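Local coordinates for Lin2634 protein (Listeria innocua, PDB 3MZO) that binds calcium ions and, as an HD-domain protein of the YfbR-like 5'-deoxynucleotidase family, probably hydrolyses phosphate ester bonds of nucleotides, at residues H5-F8 / Q9-D13. Residues are numbered along the deposited sequence; the frame is centred on the assembly and turned at random.
Sequences HQYF and QSLSD
H5 and Q9 meet one turn apart on helix 4-13, the N-terminal helix of this all-helical HD-domain subunit, and illustrate how a single helix can pack its own side chains while its faces are covered by its own chain and a second subunit. Q9 CG lies over one face of the H5 imidazole, 4.2 Å from the ring centroid, in a CH-pi contact. The imidazole reaches it because H5 CG stands anti to the backbone N (chi1 163°). Both ring nitrogens find partners on a second subunit, ND1 with Y144 and NE2 with E193, which together would hold the ring against rotation. Further round the helix, L11 CD2 leans obliquely on the Y7 ring, 4.0 Å from CZ, while L11 CD1 approaches F8 CD1 at 4.2 Å, and the two methyls of one leucine thus serve two aromatic neighbours. Y7 in turn meets Y117 of its own chain edge-to-face, whereas F8 packs on I186 of the second subunit.

Beneath these side chains the backbone bonding shifts from i to i+4 toward i to i+3. Q9 N to H5 O and S10 N to Q6 O, both 3.0 Å, are regular, but L11 N bonds weakly to Y7 O and also to F8 O at 3.2 Å, standing 68° out of that carbonyl plane. S10 OG donates to Y7 O over a notably short modelled 2.5 Å and also bonds to Y70, which follows the calcium ligand D69 in sequence. F8 O also accepts a bond from a water at 2.8 Å, itself hydrogen-bonded to S12 OG at 2.7 Å.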
# COMPACT_ATOMS: atom_id res chain seq x y z
N HIS B 5 -6.88 13.97 24.78
CA HIS B 5 -5.71 13.49 24.04
C HIS B 5 -6.03 12.22 23.26
O HIS B 5 -5.78 12.14 22.05
CB HIS B 5 -4.53 13.27 24.97
CG HIS B 5 -3.45 12.44 24.39
ND1 HIS B 5 -2.67 12.87 23.33
CD2 HIS B 5 -3.02 11.19 24.69
CE1 HIS B 5 -1.80 11.92 23.02
NE2 HIS B 5 -1.99 10.89 23.83
N GLN B 6 -6.66 11.27 23.93
CA GLN B 6 -7.02 10.00 23.32
C GLN B 6 -8.03 10.26 22.20
O GLN B 6 -7.99 9.64 21.14
CB GLN B 6 -7.65 9.02 24.34
CG GLN B 6 -6.89 8.82 25.65
CD GLN B 6 -5.55 8.10 25.48
OE1 GLN B 6 -5.34 7.37 24.50
NE2 GLN B 6 -4.64 8.31 26.45
N TYR B 7 -8.94 11.18 22.42
CA TYR B 7 -9.94 11.50 21.42
C TYR B 7 -9.27 12.11 20.17
O TYR B 7 -9.61 11.75 19.04
CB TYR B 7 -10.97 12.48 21.99
CG TYR B 7 -11.82 13.13 20.93
CD1 TYR B 7 -12.79 12.41 20.26
CD2 TYR B 7 -11.62 14.47 20.55
CE1 TYR B 7 -13.58 12.99 19.27
CE2 TYR B 7 -12.37 15.05 19.53
CZ TYR B 7 -13.35 14.31 18.90
OH TYR B 7 -14.12 14.86 17.91
N PHE B 8 -8.31 13.02 20.39
CA PHE B 8 -7.58 13.63 19.28
C PHE B 8 -6.81 12.56 18.48
O PHE B 8 -6.76 12.61 17.25
CB PHE B 8 -6.62 14.73 19.77
CG PHE B 8 -7.29 16.06 20.13
CD1 PHE B 8 -8.62 16.31 19.87
CD2 PHE B 8 -6.54 17.08 20.68
CE1 PHE B 8 -9.19 17.55 20.20
CE2 PHE B 8 -7.09 18.29 21.01
CZ PHE B 8 -8.41 18.54 20.76
N GLN B 9 -6.22 11.57 19.18
CA GLN B 9 -5.48 10.51 18.47
C GLN B 9 -6.42 9.70 17.65
O GLN B 9 -6.08 9.34 16.53
CB GLN B 9 -4.77 9.54 19.41
CG GLN B 9 -3.60 10.13 20.10
CD GLN B 9 -3.01 9.15 21.06
OE1 GLN B 9 -3.72 8.57 21.89
NE2 GLN B 9 -1.72 8.95 20.96
N SER B 10 -7.61 9.46 18.19
CA SER B 10 -8.61 8.65 17.51
C SER B 10 -9.00 9.23 16.15
O SER B 10 -9.41 8.49 15.25
CB SER B 10 -9.88 8.51 18.35
OG SER B 10 -10.72 9.66 18.23
N LEU B 11 -8.92 10.55 16.00
CA LEU B 11 -9.33 11.18 14.74
C LEU B 11 -8.47 10.67 13.58
O LEU B 11 -8.96 10.49 12.46
CB LEU B 11 -9.25 12.72 14.82
CG LEU B 11 -10.09 13.42 15.85
CD1 LEU B 11 -9.66 14.94 16.03
CD2 LEU B 11 -11.51 13.25 15.46
N SER B 12 -7.19 10.43 13.85
CA SER B 12 -6.29 9.80 12.87
C SER B 12 -6.63 8.36 12.53
O SER B 12 -6.36 7.92 11.42
CB SER B 12 -4.83 9.85 13.34
OG SER B 12 -4.32 11.16 13.16
N ASP B 13 -7.18 7.62 13.48
CA ASP B 13 -7.61 6.27 13.22
C ASP B 13 -8.71 6.18 12.15
O ASP B 13 -8.78 5.17 11.44
CB ASP B 13 -8.07 5.57 14.51
CG ASP B 13 -6.96 5.53 15.58
OD1 ASP B 13 -5.75 5.75 15.26
OD2 ASP B 13 -7.28 5.27 16.73
O HOH W 1 -4.71 12.63 15.41